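PDB 4B7O: iron-regulated outer membrane protein from Neisseria meningitidis, which probably takes up iron across the outer membrane as a TonB-dependent transporter, with a likely role in siderophore uptake. Local coordinates for residues 495-500 / 544-549. Sequence-based numbering, arbitrary orientation.
Sequences HEHWSF and FNYNDG
S499 and N545 form an antiparallel hydrogen-bonded pair, S499 N giving to N545 O and N545 N to S499 O, each at 2.9 Å. N547 N gives a third backbone bond to H497 O, also at 2.9 Å. W498-Y546 and F500-F544 are non-hydrogen-bonded pairs, and their side chains share one face.

On that face Y546 meets W498 edge to face. Y546 CD1 lies over the indole, 3.3 Å from W498 CE2, and the planes stand at 68°. Y546 CG is anti to the backbone N (chi1 172°), which brings this edge onto the indole face. F500 CD1 rests on F544 CB at 3.7 Å.

The strands are neighbours in the barrel wall of a TonB-dependent receptor. Strand 498-509 begins here, at the last residue of the type I turn H495-W498, in the hairpin from strand 478-493, and strand 535-547 ends. F500 bonds through its backbone to W492 of strand 478-493, and Y546 to A553 of strand 551-567.

At the strand ends, D548 CB sits over the H497 ring in a CH-pi contact, 3.8 Å from its centroid. The carboxylate turns elsewhere: D548 OD2 accepts from Y546 OH at 2.7 Å, and D548 OD1 accepts from T550 N and F551 N. N547 OD1 accepts from G549 N, an Asx turn.

On the other face a water gives to N545 OD1 at 2.7 Å and bonds weakly to S499 OG. N545 OD1 also accepts from G64 N.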
ATOM      1  N   HIS A 495       8.704  29.504  15.259  1.00 45.85           N
ATOM      2  CA  HIS A 495       7.586  30.039  16.051  1.00 41.23           C
ATOM      3  C   HIS A 495       6.754  28.851  16.367  1.00 44.81           C
ATOM      4  O   HIS A 495       6.669  27.888  15.602  1.00 40.36           O
ATOM      5  CB  HIS A 495       6.854  31.063  15.196  1.00 44.42           C
ATOM      6  CG  HIS A 495       5.618  31.690  15.815  1.00 46.65           C
ATOM      7  ND1 HIS A 495       4.545  30.976  16.200  1.00 54.67           N
ATOM      8  CD2 HIS A 495       5.275  33.021  15.998  1.00 49.58           C
ATOM      9  CE1 HIS A 495       3.569  31.805  16.635  1.00 46.39           C
ATOM     10  NE2 HIS A 495       4.017  33.053  16.523  1.00 51.16           N
ATOM     11  N   GLU A 496       6.145  28.868  17.525  1.00 46.34           N
ATOM     12  CA  GLU A 496       5.391  27.715  17.930  1.00 45.70           C
ATOM     13  C   GLU A 496       4.242  27.265  16.988  1.00 46.89           C
ATOM     14  O   GLU A 496       3.848  26.096  17.036  1.00 45.56           O
ATOM     15  CB  GLU A 496       4.897  27.932  19.325  1.00 44.90           C
ATOM     16  CG  GLU A 496       4.207  29.254  19.459  1.00 51.88           C
ATOM     17  CD  GLU A 496       3.277  29.217  20.636  1.00 61.92           C
ATOM     18  OE1 GLU A 496       3.286  28.161  21.330  1.00 61.34           O
ATOM     19  OE2 GLU A 496       2.542  30.218  20.857  1.00 66.11           O
ATOM     20  N   HIS A 497       3.739  28.149  16.117  1.00 44.49           N
ATOM     21  CA  HIS A 497       2.664  27.803  15.185  1.00 37.55           C
ATOM     22  C   HIS A 497       3.122  27.487  13.787  1.00 41.51           C
ATOM     23  O   HIS A 497       2.283  27.299  12.900  1.00 42.96           O
ATOM     24  CB  HIS A 497       1.699  28.965  15.036  1.00 41.63           C
ATOM     25  CG  HIS A 497       0.952  29.340  16.284  1.00 40.97           C
ATOM     26  ND1 HIS A 497       0.327  30.550  16.412  1.00 43.43           N
ATOM     27  CD2 HIS A 497       0.740  28.647  17.484  1.00 37.34           C
ATOM     28  CE1 HIS A 497      -0.262  30.615  17.642  1.00 45.93           C
ATOM     29  NE2 HIS A 497      -0.001  29.451  18.296  1.00 43.41           N
ATOM     30  N   TRP A 498       4.427  27.448  13.547  1.00 37.43           N
ATOM     31  CA  TRP A 498       4.943  27.388  12.213  1.00 37.16           C
ATOM     32  C   TRP A 498       6.097  26.436  12.105  1.00 41.99           C
ATOM     33  O   TRP A 498       6.985  26.434  12.948  1.00 40.46           O
ATOM     34  CB  TRP A 498       5.503  28.742  11.775  1.00 35.81           C
ATOM     35  CG  TRP A 498       4.508  29.761  11.339  1.00 35.60           C
ATOM     36  CD1 TRP A 498       3.895  30.731  12.128  1.00 35.44           C
ATOM     37  CD2 TRP A 498       3.923  29.930  10.002  1.00 37.70           C
ATOM     38  NE1 TRP A 498       3.036  31.493  11.375  1.00 35.25           N
ATOM     39  CE2 TRP A 498       3.008  31.065  10.093  1.00 38.13           C
ATOM     40  CE3 TRP A 498       4.046  29.267   8.785  1.00 40.14           C
ATOM     41  CZ2 TRP A 498       2.259  31.496   9.003  1.00 38.93           C
ATOM     42  CZ3 TRP A 498       3.313  29.741   7.679  1.00 38.71           C
ATOM     43  CH2 TRP A 498       2.442  30.827   7.787  1.00 35.71           C
ATOM     44  N   SER A 499       6.159  25.688  11.002  1.00 36.05           N
ATOM     45  CA  SER A 499       7.377  24.983  10.730  1.00 38.44           C
ATOM     46  C   SER A 499       7.655  24.967   9.209  1.00 35.80           C
ATOM     47  O   SER A 499       6.739  25.101   8.422  1.00 31.69           O
ATOM     48  CB  SER A 499       7.351  23.595  11.421  1.00 41.09           C
ATOM     49  OG  SER A 499       6.838  22.637  10.558  1.00 47.32           O
ATOM     50  N   PHE A 500       8.928  24.919   8.825  1.00 33.82           N
ATOM     51  CA  PHE A 500       9.306  24.874   7.428  1.00 32.17           C
ATOM     52  C   PHE A 500      10.259  23.753   7.206  1.00 30.33           C
ATOM     53  O   PHE A 500      11.046  23.464   8.088  1.00 34.71           O
ATOM     54  CB  PHE A 500       9.919  26.208   7.037  1.00 35.72           C
ATOM     55  CG  PHE A 500       8.945  27.391   7.178  1.00 36.33           C
ATOM     56  CD1 PHE A 500       8.107  27.757   6.122  1.00 37.00           C
ATOM     57  CD2 PHE A 500       8.866  28.114   8.356  1.00 31.87           C
ATOM     58  CE1 PHE A 500       7.223  28.833   6.242  1.00 34.90           C
ATOM     59  CE2 PHE A 500       7.968  29.172   8.505  1.00 31.99           C
ATOM     60  CZ  PHE A 500       7.164  29.547   7.451  1.00 34.82           C
ATOM     61  N   PHE A 544       5.835  23.137   4.532  1.00 29.26           N
ATOM     62  CA  PHE A 544       5.574  24.048   5.635  1.00 33.00           C
ATOM     63  C   PHE A 544       4.360  23.485   6.397  1.00 33.69           C
ATOM     64  O   PHE A 544       3.536  22.691   5.861  1.00 31.08           O
ATOM     65  CB  PHE A 544       5.303  25.519   5.109  1.00 33.09           C
ATOM     66  CG  PHE A 544       3.947  25.690   4.626  1.00 31.21           C
ATOM     67  CD1 PHE A 544       2.950  25.975   5.505  1.00 33.45           C
ATOM     68  CD2 PHE A 544       3.625  25.368   3.323  1.00 34.06           C
ATOM     69  CE1 PHE A 544       1.618  26.011   5.068  1.00 39.59           C
ATOM     70  CE2 PHE A 544       2.312  25.419   2.875  1.00 34.51           C
ATOM     71  CZ  PHE A 544       1.303  25.732   3.752  1.00 34.31           C
ATOM     72  N   ASN A 545       4.239  23.855   7.651  1.00 34.55           N
ATOM     73  CA  ASN A 545       3.079  23.389   8.427  1.00 33.27           C
ATOM     74  C   ASN A 545       2.732  24.545   9.278  1.00 34.61           C
ATOM     75  O   ASN A 545       3.610  25.186   9.823  1.00 34.68           O
ATOM     76  CB  ASN A 545       3.461  22.203   9.316  1.00 34.16           C
ATOM     77  CG  ASN A 545       3.932  21.002   8.501  1.00 39.86           C
ATOM     78  OD1 ASN A 545       5.087  20.944   8.047  1.00 39.28           O
ATOM     79  ND2 ASN A 545       3.012  20.060   8.240  1.00 38.49           N
ATOM     80  N   TYR A 546       1.456  24.829   9.384  1.00 35.96           N
ATOM     81  CA  TYR A 546       0.992  25.852  10.250  1.00 35.66           C
ATOM     82  C   TYR A 546      -0.066  25.282  11.136  1.00 35.41           C
ATOM     83  O   TYR A 546      -0.913  24.559  10.665  1.00 39.59           O
ATOM     84  CB  TYR A 546       0.429  27.037   9.439  1.00 38.10           C
ATOM     85  CG  TYR A 546      -0.241  28.064  10.337  1.00 39.50           C
ATOM     86  CD1 TYR A 546       0.481  29.096  10.946  1.00 37.53           C
ATOM     87  CD2 TYR A 546      -1.566  27.928  10.673  1.00 39.90           C
ATOM     88  CE1 TYR A 546      -0.139  29.986  11.797  1.00 37.45           C
ATOM     89  CE2 TYR A 546      -2.173  28.803  11.524  1.00 40.84           C
ATOM     90  CZ  TYR A 546      -1.467  29.847  12.060  1.00 39.59           C
ATOM     91  OH  TYR A 546      -2.169  30.680  12.911  1.00 43.77           O
ATOM     92  N   ASN A 547      -0.070  25.650  12.416  1.00 40.23           N
ATOM     93  CA  ASN A 547      -1.135  25.209  13.350  1.00 40.62           C
ATOM     94  C   ASN A 547      -1.293  26.124  14.575  1.00 41.88           C
ATOM     95  O   ASN A 547      -0.350  26.259  15.356  1.00 44.99           O
ATOM     96  CB  ASN A 547      -0.844  23.779  13.843  1.00 35.17           C
ATOM     97  CG  ASN A 547      -1.969  23.217  14.724  1.00 36.76           C
ATOM     98  OD1 ASN A 547      -3.091  23.678  14.695  1.00 38.06           O
ATOM     99  ND2 ASN A 547      -1.642  22.244  15.538  1.00 40.98           N
ATOM    100  N   ASP A 548      -2.456  26.721  14.775  1.00 39.64           N
ATOM    101  CA  ASP A 548      -2.654  27.563  15.962  1.00 45.90           C
ATOM    102  C   ASP A 548      -3.748  26.982  16.854  1.00 48.51           C
ATOM    103  O   ASP A 548      -4.364  27.682  17.652  1.00 52.71           O
ATOM    104  CB  ASP A 548      -3.002  28.998  15.545  1.00 44.14           C
ATOM    105  CG  ASP A 548      -4.333  29.069  14.855  1.00 44.96           C
ATOM    106  OD1 ASP A 548      -5.175  28.222  15.181  1.00 42.84           O
ATOM    107  OD2 ASP A 548      -4.538  29.947  13.990  1.00 47.30           O
ATOM    108  N   GLY A 549      -4.007  25.693  16.701  1.00 47.76           N
ATOM    109  CA  GLY A 549      -5.052  25.048  17.453  1.00 47.39           C
ATOM    110  C   GLY A 549      -6.472  25.286  16.969  1.00 47.74           C
ATOM    111  O   GLY A 549      -7.355  24.631  17.438  1.00 49.09           O
TER
HETATM  112  O   HOH W   1       7.538  21.906   7.415  1.00 41.70           O